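Local coordinates for protein Kiaa0380 (Homo sapiens, PDB 1HTJ) that probably links heterotrimeric G protein signalling to Rho GTPases, as the RGS-like domain of a Rho guanine nucleotide exchange factor, PDZ-RhoGEF, at residues 32-35 against 36-40; 46-49 against 50-54; 139-142 against 143-147; 163-166 against 167-170. The protein carries 3 engineered substitutions. One frame throughout, in Å; residues are numbered along the deposited sequence.

Contact 1: residues 32-35 against 36-40; sequences QDLE and KLKSR
Asp33 and Lys36 form a salt bridge at the start of helix 34-39, with Lys36 NZ 2.8 Å from Asp33 OD2 on the anti lone pair of that oxygen. The lysine crosses the aspartate at about a right angle, and a bend at its last torsion (chi4 68°) turns NZ back onto the carboxylate. The other oxygen, Asp33 OD1, accepts from Glu35 N at 2.9 Å from above the carboxylate plane, a capping bond, so each oxygen has its own donor. Asp33 O in turn accepts from Lys36 N and, much straighter (170°), from Leu37 N. With an alanine here instead of Asp33, the Glu35 amide is likely to lose its cap and Lys36 NZ this carboxylate. Two residues further along, Glu35 and Lys38 run side by side, and Lys38 NZ meets Glu35 OE1 at 2.8 Å on the syn side; Glu67 is a second acidic partner of that lysine. Packing falls to Leu34, whose side chain lies on Met129 and Ile132 of helix 118-144 and on Tyr63 of helix 58-69. Asp33 is thus an N-cap residue, opening a short helix that also carries the i to i+3 salt bridges Asp33-Lys36 and Glu35-Lys38.

Contact 2: residues 46-49 against 50-54; sequences VFLR and YIFSQ
Phe47 and Ile51 meet one turn apart because Phe47 CG lies anti to the backbone N (chi1 -178°), while Ile51 CG1 stands beside its own N and a further bend (chi2 -67°) carries CD1 to the ring. This is an i to i+4 contact in a largely buried part of helix 41-54 in the all-helical RGS-like domain. Ile51 CG1 sits over the centre of one face of the Phe47 ring, and Ile51 CD1 makes an off-centre CH-pi contact, 4.2 Å from the centroid of that ring. Tyr50 CD2 adds an oblique approach to the same ring, 4.3 Å from Phe47 CE1. Leu48 and Phe52 point the same way, side by side, with Leu48 CD2 4.0 Å from Phe52 CE2; both also pack on Leu196 of helix 186-202. Ile136 of helix 118-144 touches Phe47, while Leu177 of helix 163-182 touches Phe52. Arg49 sends NH1 to Gln173 of helix 163-182. The backbone bond from Phe52 N to Leu48 O is nearly straight (174°). Arg49 O is gripped twice, by Ser53 N at 3.0 Å and, from the opposite face of its carbonyl plane, by Ser53 OG at 2.7 Å.

Contact 3: residues 139-142 against 143-147; sequences YRTK and RTLGL
Lys142 and Leu147 close the end of helix 118-144 through a Schellman motif, in which Leu147 N reaches back to Lys142 O at 2.9 Å, Gly146 N bonds to Arg143 O, and Gly146 turns the chain with a positive phi of 69°. The main side-chain contact lies a turn earlier. Arg143 sets CG over one face of the Tyr139 ring in a CH-pi contact, 4.1 Å from its centroid, and Arg143 CD passes the rim 3.6 Å from Tyr139 CE2. A bend at chi3 (77°) then turns the guanidinium, whose plane stands 35° from that of the ring, toward outside acids: NE pairs with Glu153 and NH1 with Asp28. The hydroxyl of Tyr139 bonds to the same Glu153, so the hydroxyl and the guanidinium share one carboxylate. Were the tyrosine replaced by a leucine, the Arg143 stem would probably be freer to turn and Glu153 would lose a hydrogen-bonding partner. Phe31 also meets the Tyr139 ring edge-to-face, joining helix 27-32 to this end of the helix. Further out the packing is slight, Thr141 and Leu145 running side by side near the surface. The Lys142 chain, bent at chi2, crosses Leu147 at a slant, bringing Lys142 CD to 3.8 Å from Leu147 CD1.

Contact 4: residues 163-166 against 167-170; sequences PLRE and RQVA
The first turns of helix 163-182 bring Leu164 and Arg165 together with Gln168, on a helix of the RGS-like domain that begins near the surface and soon turns a buried side to helix 41-54. Four i to i+4 backbone bonds hold the turns, from Arg167 N to Pro163 O at 3.0 Å through to Ala170 N to Glu166 O at 2.9 Å. Gln168 keeps CG beside its backbone N (chi1 -72°) and then runs extended, which lays the amide back along the preceding turn. There Gln168 OE1 lies 4.0 Å from Leu164 CG and approaches the Arg165 guanidinium at its edge, near its plane, the amide and guanidinium planes being 36° apart. These are loose contacts: Arg165 NE bonds the backbone O of Asp158 and forms a salt bridge with the carboxylate of Asp160. Glu166 reaches across toward the start of helix 41-54, its extended chain carrying OE2 to a salt bridge with Arg40. On the buried side Val169 packs on Ala42 and Leu159, and Ala170 on Pro41 and Ile205. Within the helix, both residues lie close to carbonyls of the turn before: Val169 CG2 is 3.4 Å from Arg165 O, and Ala170 CB is 3.2 Å from Glu166 O.

All four contacts are local, along a helix or at its end, but at different depths. Contact 2 is the core member, built on apolar side chains; contact 3 lies at the surface, and contacts 1 and 4 are partly buried. Contact 1 marks a helix start with charged pairs, contact 3 a helix end, and contact 4 the opening turns of a longer helix. Packing of Leu37 against Phe47, whose CD2 atoms are 3.5 Å apart, joins contacts 1 and 2. Contacts 2 and 3 meet through Tyr139, set against Val46, Phe47 and Tyr50. Contacts 1 and 4 are tied by a salt bridge, whereas contacts 3 and 4 stay about 11 Å apart at their nearest atoms.

Contact 1: residues 32-35 against 36-40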
loop_
_atom_site.group_PDB
_atom_site.type_symbol
_atom_site.label_atom_id
_atom_site.label_comp_id
_atom_site.label_asym_id
_atom_site.label_seq_id
_atom_site.Cartn_x
_atom_site.Cartn_y
_atom_site.Cartn_z
ATOM N N GLN A 32 -9.793 0.923 11.397
ATOM C CA GLN A 32 -10.526 2.162 11.192
ATOM C C GLN A 32 -9.647 3.362 10.796
ATOM O O GLN A 32 -10.086 4.234 10.036
ATOM C CB GLN A 32 -11.296 2.477 12.476
ATOM C CG GLN A 32 -12.291 3.607 12.370
ATOM C CD GLN A 32 -13.144 3.737 13.625
ATOM O OE1 GLN A 32 -13.948 4.662 13.740
ATOM N NE2 GLN A 32 -12.976 2.806 14.568
ATOM N N ASP A 33 -8.408 3.380 11.290
ATOM C CA ASP A 33 -7.475 4.481 11.048
ATOM C C ASP A 33 -6.233 4.108 10.244
ATOM O O ASP A 33 -5.377 3.369 10.717
ATOM C CB ASP A 33 -7.040 5.053 12.402
ATOM C CG ASP A 33 -6.217 6.331 12.280
ATOM O OD1 ASP A 33 -5.845 6.734 11.154
ATOM O OD2 ASP A 33 -5.942 6.931 13.341
ATOM N N LEU A 34 -6.122 4.652 9.039
ATOM C CA LEU A 34 -4.977 4.371 8.187
ATOM C C LEU A 34 -3.658 4.617 8.917
ATOM O O LEU A 34 -2.704 3.847 8.781
ATOM C CB LEU A 34 -5.049 5.227 6.921
ATOM C CG LEU A 34 -3.949 5.037 5.872
ATOM C CD1 LEU A 34 -3.783 3.571 5.509
ATOM C CD2 LEU A 34 -4.310 5.839 4.650
ATOM N N GLU A 35 -3.613 5.692 9.696
ATOM C CA GLU A 35 -2.412 6.043 10.449
ATOM C C GLU A 35 -1.985 4.920 11.377
ATOM O O GLU A 35 -0.798 4.707 11.604
ATOM C CB GLU A 35 -2.648 7.308 11.275
ATOM C CG GLU A 35 -2.774 8.571 10.447
ATOM C CD GLU A 35 -1.610 8.744 9.498
ATOM O OE1 GLU A 35 -0.452 8.558 9.942
ATOM O OE2 GLU A 35 -1.848 9.063 8.312
ATOM N N LYS A 36 -2.960 4.212 11.926
ATOM C CA LYS A 36 -2.664 3.104 12.817
ATOM C C LYS A 36 -2.275 1.898 11.971
ATOM O O LYS A 36 -1.307 1.198 12.262
ATOM C CB LYS A 36 -3.893 2.760 13.666
ATOM C CG LYS A 36 -4.403 3.894 14.543
ATOM C CD LYS A 36 -5.508 3.397 15.479
ATOM C CE LYS A 36 -5.979 4.487 16.432
ATOM N NZ LYS A 36 -6.690 5.581 15.719
ATOM N N LEU A 37 -3.057 1.678 10.918
ATOM C CA LEU A 37 -2.867 0.575 9.991
ATOM C C LEU A 37 -1.476 0.592 9.351
ATOM O O LEU A 37 -0.861 -0.460 9.184
ATOM C CB LEU A 37 -3.963 0.643 8.926
ATOM C CG LEU A 37 -4.404 -0.621 8.185
ATOM C CD1 LEU A 37 -4.739 -1.750 9.163
ATOM C CD2 LEU A 37 -5.615 -0.266 7.323
ATOM N N LYS A 38 -0.978 1.783 9.011
ATOM C CA LYS A 38 0.350 1.923 8.393
ATOM C C LYS A 38 1.418 1.317 9.286
ATOM O O LYS A 38 2.406 0.755 8.806
ATOM C CB LYS A 38 0.729 3.394 8.185
ATOM C CG LYS A 38 -0.270 4.227 7.403
ATOM C CD LYS A 38 0.290 5.614 7.096
ATOM C CE LYS A 38 0.788 6.320 8.346
ATOM N NZ LYS A 38 1.351 7.654 8.018
ATOM N N SER A 39 1.203 1.452 10.589
ATOM C CA SER A 39 2.129 0.964 11.597
ATOM C C SER A 39 1.925 -0.489 12.005
ATOM O O SER A 39 2.749 -1.043 12.734
ATOM C CB SER A 39 2.018 1.842 12.845
ATOM O OG SER A 39 2.081 3.212 12.490
ATOM N N ARG A 40 0.824 -1.097 11.570
ATOM C CA ARG A 40 0.540 -2.487 11.930
ATOM C C ARG A 40 0.557 -3.359 10.679
ATOM O O ARG A 40 -0.446 -3.484 9.981
ATOM C CB ARG A 40 -0.817 -2.569 12.622
ATOM C CG ARG A 40 -1.095 -1.390 13.540
ATOM C CD ARG A 40 0.123 -1.048 14.400
ATOM N NE ARG A 40 0.635 -2.243 15.051
ATOM C CZ ARG A 40 -0.066 -2.949 15.930
ATOM N NH1 ARG A 40 -1.293 -2.557 16.254
ATOM N NH2 ARG A 40 0.437 -4.057 16.464
#

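Contact 2: residues 46-49 against 50-54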
loop_
_atom_site.group_PDB
_atom_site.type_symbol
_atom_site.label_atom_id
_atom_site.label_comp_id
_atom_site.label_asym_id
_atom_site.label_seq_id
_atom_site.Cartn_x
_atom_site.Cartn_y
_atom_site.Cartn_z
ATOM N N VAL A 46 -3.815 -7.990 6.076
ATOM C CA VAL A 46 -5.182 -8.480 5.977
ATOM C C VAL A 46 -5.965 -7.530 5.053
ATOM O O VAL A 46 -6.610 -7.964 4.101
ATOM C CB VAL A 46 -5.862 -8.520 7.375
ATOM C CG1 VAL A 46 -7.355 -8.770 7.230
ATOM C CG2 VAL A 46 -5.226 -9.605 8.230
ATOM N N PHE A 47 -5.896 -6.237 5.343
ATOM C CA PHE A 47 -6.582 -5.236 4.548
ATOM C C PHE A 47 -6.166 -5.308 3.077
ATOM O O PHE A 47 -6.999 -5.170 2.175
ATOM C CB PHE A 47 -6.297 -3.842 5.129
ATOM C CG PHE A 47 -7.011 -2.709 4.414
ATOM C CD1 PHE A 47 -8.356 -2.831 4.044
ATOM C CD2 PHE A 47 -6.338 -1.516 4.119
ATOM C CE1 PHE A 47 -9.019 -1.788 3.394
ATOM C CE2 PHE A 47 -6.986 -0.472 3.473
ATOM C CZ PHE A 47 -8.341 -0.611 3.107
ATOM N N LEU A 48 -4.879 -5.543 2.838
ATOM C CA LEU A 48 -4.357 -5.615 1.479
ATOM C C LEU A 48 -4.902 -6.831 0.730
ATOM O O LEU A 48 -5.157 -6.775 -0.468
ATOM C CB LEU A 48 -2.820 -5.634 1.513
ATOM C CG LEU A 48 -2.146 -4.268 1.718
ATOM C CD1 LEU A 48 -0.668 -4.441 2.012
ATOM C CD2 LEU A 48 -2.316 -3.447 0.459
ATOM N N ARG A 49 -5.092 -7.931 1.440
ATOM C CA ARG A 49 -5.629 -9.132 0.812
ATOM C C ARG A 49 -7.022 -8.826 0.266
ATOM O O ARG A 49 -7.381 -9.260 -0.820
ATOM C CB ARG A 49 -5.676 -10.284 1.832
ATOM C CG ARG A 49 -4.288 -10.816 2.141
ATOM C CD ARG A 49 -4.284 -11.865 3.229
ATOM N NE ARG A 49 -4.986 -13.078 2.843
ATOM C CZ ARG A 49 -4.926 -14.217 3.533
ATOM N NH1 ARG A 49 -4.205 -14.286 4.635
ATOM N NH2 ARG A 49 -5.578 -15.295 3.119
ATOM N N TYR A 50 -7.797 -8.058 1.025
ATOM C CA TYR A 50 -9.123 -7.678 0.587
ATOM C C TYR A 50 -8.962 -6.811 -0.661
ATOM O O TYR A 50 -9.585 -7.069 -1.696
ATOM C CB TYR A 50 -9.864 -6.890 1.683
ATOM C CG TYR A 50 -11.052 -6.113 1.136
ATOM C CD1 TYR A 50 -12.183 -6.772 0.646
ATOM C CD2 TYR A 50 -10.995 -4.721 1.009
ATOM C CE1 TYR A 50 -13.227 -6.053 0.026
ATOM C CE2 TYR A 50 -12.018 -4.002 0.395
ATOM C CZ TYR A 50 -13.131 -4.666 -0.102
ATOM O OH TYR A 50 -14.107 -3.942 -0.770
ATOM N N ILE A 51 -8.115 -5.795 -0.567
ATOM C CA ILE A 51 -7.886 -4.896 -1.691
ATOM C C ILE A 51 -7.483 -5.675 -2.947
ATOM O O ILE A 51 -8.129 -5.576 -3.990
ATOM C CB ILE A 51 -6.754 -3.889 -1.389
ATOM C CG1 ILE A 51 -7.109 -3.021 -0.173
ATOM C CG2 ILE A 51 -6.475 -3.043 -2.636
ATOM C CD1 ILE A 51 -8.272 -2.084 -0.368
ATOM N N PHE A 52 -6.406 -6.447 -2.840
ATOM C CA PHE A 52 -5.907 -7.213 -3.977
ATOM C C PHE A 52 -6.963 -8.128 -4.595
ATOM O O PHE A 52 -6.982 -8.314 -5.810
ATOM C CB PHE A 52 -4.683 -8.037 -3.575
ATOM C CG PHE A 52 -3.401 -7.237 -3.506
ATOM C CD1 PHE A 52 -2.163 -7.867 -3.685
ATOM C CD2 PHE A 52 -3.423 -5.868 -3.249
ATOM C CE1 PHE A 52 -0.973 -7.146 -3.608
ATOM C CE2 PHE A 52 -2.225 -5.132 -3.169
ATOM C CZ PHE A 52 -1.008 -5.773 -3.349
ATOM N N SER A 53 -7.838 -8.680 -3.752
ATOM C CA SER A 53 -8.894 -9.579 -4.209
ATOM C C SER A 53 -10.118 -8.917 -4.816
ATOM O O SER A 53 -10.677 -9.442 -5.773
ATOM C CB SER A 53 -9.411 -10.446 -3.057
ATOM O OG SER A 53 -8.378 -11.209 -2.456
ATOM N N GLN A 54 -10.537 -7.773 -4.274
ATOM C CA GLN A 54 -11.789 -7.151 -4.731
ATOM C C GLN A 54 -11.790 -5.722 -5.222
ATOM O O GLN A 54 -12.732 -5.317 -5.890
ATOM C CB GLN A 54 -12.837 -7.189 -3.607
ATOM C CG GLN A 54 -12.724 -8.339 -2.659
ATOM C CD GLN A 54 -13.522 -9.528 -3.120
ATOM O OE1 GLN A 54 -13.641 -9.783 -4.322
ATOM N NE2 GLN A 54 -14.072 -10.278 -2.166
#

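Contact 3: residues 139-142 against 143-147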
loop_
_atom_site.group_PDB
_atom_site.type_symbol
_atom_site.label_atom_id
_atom_site.label_comp_id
_atom_site.label_asym_id
_atom_site.label_seq_id
_atom_site.Cartn_x
_atom_site.Cartn_y
_atom_site.Cartn_z
ATOM N N TYR A 139 -14.036 -2.654 3.726
ATOM C CA TYR A 139 -13.471 -3.782 4.434
ATOM C C TYR A 139 -14.126 -3.974 5.798
ATOM O O TYR A 139 -14.339 -5.110 6.220
ATOM C CB TYR A 139 -11.956 -3.664 4.610
ATOM C CG TYR A 139 -11.414 -4.932 5.230
ATOM C CD1 TYR A 139 -11.641 -6.165 4.613
ATOM C CD2 TYR A 139 -10.802 -4.926 6.490
ATOM C CE1 TYR A 139 -11.297 -7.360 5.231
ATOM C CE2 TYR A 139 -10.449 -6.129 7.127
ATOM C CZ TYR A 139 -10.713 -7.340 6.485
ATOM O OH TYR A 139 -10.461 -8.536 7.116
ATOM N N ARG A 140 -14.445 -2.879 6.485
ATOM C CA ARG A 140 -15.089 -2.999 7.793
ATOM C C ARG A 140 -16.449 -3.662 7.619
ATOM O O ARG A 140 -16.911 -4.386 8.488
ATOM C CB ARG A 140 -15.234 -1.628 8.465
ATOM C CG ARG A 140 -13.936 -1.163 9.170
ATOM C CD ARG A 140 -13.487 0.238 8.732
ATOM N NE ARG A 140 -14.233 1.307 9.393
ATOM C CZ ARG A 140 -14.232 1.490 10.712
ATOM N NH1 ARG A 140 -13.521 0.669 11.487
ATOM N NH2 ARG A 140 -14.939 2.479 11.264
ATOM N N THR A 141 -17.086 -3.419 6.484
ATOM C CA THR A 141 -18.369 -4.034 6.207
ATOM C C THR A 141 -18.153 -5.547 6.121
ATOM O O THR A 141 -18.940 -6.312 6.664
ATOM C CB THR A 141 -18.960 -3.501 4.884
ATOM O OG1 THR A 141 -19.281 -2.112 5.038
ATOM C CG2 THR A 141 -20.208 -4.285 4.492
ATOM N N LYS A 142 -17.083 -5.971 5.443
ATOM C CA LYS A 142 -16.755 -7.402 5.316
ATOM C C LYS A 142 -16.580 -8.014 6.710
ATOM O O LYS A 142 -16.992 -9.151 6.954
ATOM C CB LYS A 142 -15.456 -7.607 4.522
ATOM C CG LYS A 142 -15.523 -7.164 3.070
ATOM C CD LYS A 142 -16.244 -8.188 2.240
ATOM C CE LYS A 142 -16.540 -7.690 0.838
ATOM N NZ LYS A 142 -17.133 -8.814 0.020
ATOM N N ARG A 143 -15.961 -7.257 7.617
ATOM C CA ARG A 143 -15.755 -7.731 8.986
ATOM C C ARG A 143 -17.129 -7.897 9.679
ATOM O O ARG A 143 -17.429 -8.943 10.271
ATOM C CB ARG A 143 -14.869 -6.750 9.768
ATOM C CG ARG A 143 -13.532 -6.455 9.087
ATOM C CD ARG A 143 -12.551 -5.668 9.966
ATOM N NE ARG A 143 -11.918 -6.507 10.981
ATOM C CZ ARG A 143 -11.956 -6.263 12.291
ATOM N NH1 ARG A 143 -12.590 -5.196 12.757
ATOM N NH2 ARG A 143 -11.398 -7.107 13.145
ATOM N N THR A 144 -17.955 -6.860 9.600
ATOM C CA THR A 144 -19.286 -6.897 10.184
ATOM C C THR A 144 -20.057 -8.118 9.675
ATOM O O THR A 144 -20.916 -8.669 10.377
ATOM C CB THR A 144 -20.070 -5.632 9.816
ATOM O OG1 THR A 144 -19.430 -4.487 10.406
ATOM C CG2 THR A 144 -21.499 -5.726 10.312
ATOM N N LEU A 145 -19.749 -8.545 8.451
ATOM C CA LEU A 145 -20.430 -9.692 7.855
ATOM C C LEU A 145 -19.758 -11.016 8.173
ATOM O O LEU A 145 -20.152 -12.059 7.637
ATOM C CB LEU A 145 -20.512 -9.523 6.343
ATOM C CG LEU A 145 -21.317 -8.330 5.816
ATOM C CD1 LEU A 145 -21.169 -8.233 4.325
ATOM C CD2 LEU A 145 -22.794 -8.479 6.197
ATOM N N GLY A 146 -18.747 -10.976 9.041
ATOM C CA GLY A 146 -18.025 -12.177 9.430
ATOM C C GLY A 146 -17.177 -12.789 8.330
ATOM O O GLY A 146 -16.989 -14.003 8.296
ATOM N N LEU A 147 -16.645 -11.956 7.441
ATOM C CA LEU A 147 -15.849 -12.447 6.323
ATOM C C LEU A 147 -14.349 -12.204 6.504
ATOM O O LEU A 147 -13.568 -12.462 5.601
ATOM C CB LEU A 147 -16.344 -11.796 5.023
ATOM C CG LEU A 147 -17.867 -11.900 4.765
ATOM C CD1 LEU A 147 -18.240 -11.176 3.480
ATOM C CD2 LEU A 147 -18.291 -13.382 4.677
#

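Contact 4: residues 163-166 against 167-170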
loop_
_atom_site.group_PDB
_atom_site.type_symbol
_atom_site.label_atom_id
_atom_site.label_comp_id
_atom_site.label_asym_id
_atom_site.label_seq_id
_atom_site.Cartn_x
_atom_site.Cartn_y
_atom_site.Cartn_z
ATOM N N PRO A 163 6.630 -8.257 19.096
ATOM C CA PRO A 163 7.005 -7.893 17.721
ATOM C C PRO A 163 7.386 -9.091 16.845
ATOM O O PRO A 163 7.137 -9.087 15.641
ATOM C CB PRO A 163 8.170 -6.927 17.929
ATOM C CG PRO A 163 7.810 -6.253 19.214
ATOM C CD PRO A 163 7.350 -7.418 20.070
ATOM N N LEU A 164 7.989 -10.109 17.450
ATOM C CA LEU A 164 8.383 -11.304 16.711
ATOM C C LEU A 164 7.140 -11.966 16.134
ATOM O O LEU A 164 7.145 -12.477 15.009
ATOM C CB LEU A 164 9.088 -12.299 17.632
ATOM C CG LEU A 164 9.451 -13.630 16.974
ATOM C CD1 LEU A 164 10.539 -13.411 15.942
ATOM C CD2 LEU A 164 9.908 -14.614 18.029
ATOM N N ARG A 165 6.080 -11.955 16.930
ATOM C CA ARG A 165 4.817 -12.545 16.533
ATOM C C ARG A 165 4.209 -11.758 15.377
ATOM O O ARG A 165 3.762 -12.332 14.387
ATOM C CB ARG A 165 3.854 -12.536 17.717
ATOM C CG ARG A 165 2.617 -13.373 17.504
ATOM C CD ARG A 165 2.996 -14.831 17.341
ATOM N NE ARG A 165 2.172 -15.688 18.185
ATOM C CZ ARG A 165 2.349 -16.997 18.323
ATOM N NH1 ARG A 165 3.328 -17.607 17.667
ATOM N NH2 ARG A 165 1.546 -17.694 19.116
ATOM N N GLU A 166 4.203 -10.438 15.511
ATOM C CA GLU A 166 3.626 -9.588 14.492
ATOM C C GLU A 166 4.327 -9.720 13.157
ATOM O O GLU A 166 3.694 -9.607 12.104
ATOM C CB GLU A 166 3.646 -8.132 14.938
ATOM C CG GLU A 166 2.896 -7.226 13.987
ATOM C CD GLU A 166 2.628 -5.864 14.574
ATOM O OE1 GLU A 166 3.601 -5.190 14.959
ATOM O OE2 GLU A 166 1.448 -5.470 14.648
ATOM N N ARG A 167 5.634 -9.945 13.192
ATOM C CA ARG A 167 6.380 -10.097 11.959
ATOM C C ARG A 167 5.962 -11.403 11.313
ATOM O O ARG A 167 5.825 -11.492 10.097
ATOM C CB ARG A 167 7.888 -10.096 12.227
ATOM C CG ARG A 167 8.691 -10.801 11.154
ATOM C CD ARG A 167 10.003 -10.093 10.837
ATOM N NE ARG A 167 10.826 -10.914 9.944
ATOM C CZ ARG A 167 11.745 -10.436 9.113
ATOM N NH1 ARG A 167 11.975 -9.130 9.052
ATOM N NH2 ARG A 167 12.418 -11.265 8.322
ATOM N N GLN A 168 5.744 -12.412 12.142
ATOM C CA GLN A 168 5.346 -13.717 11.648
ATOM C C GLN A 168 3.946 -13.718 11.043
ATOM O O GLN A 168 3.711 -14.366 10.029
ATOM C CB GLN A 168 5.438 -14.745 12.772
ATOM C CG GLN A 168 6.870 -15.081 13.146
ATOM C CD GLN A 168 6.957 -16.033 14.322
ATOM O OE1 GLN A 168 6.479 -15.723 15.421
ATOM N NE2 GLN A 168 7.566 -17.200 14.102
ATOM N N VAL A 169 3.021 -13.000 11.667
ATOM C CA VAL A 169 1.661 -12.932 11.155
ATOM C C VAL A 169 1.651 -12.107 9.868
ATOM O O VAL A 169 1.005 -12.483 8.891
ATOM C CB VAL A 169 0.697 -12.281 12.173
ATOM C CG1 VAL A 169 -0.680 -12.087 11.536
ATOM C CG2 VAL A 169 0.584 -13.158 13.421
ATOM N N ALA A 170 2.386 -10.999 9.874
ATOM C CA ALA A 170 2.452 -10.127 8.709
ATOM C C ALA A 170 3.032 -10.884 7.529
ATOM O O ALA A 170 2.571 -10.755 6.399
ATOM C CB ALA A 170 3.305 -8.918 9.003
#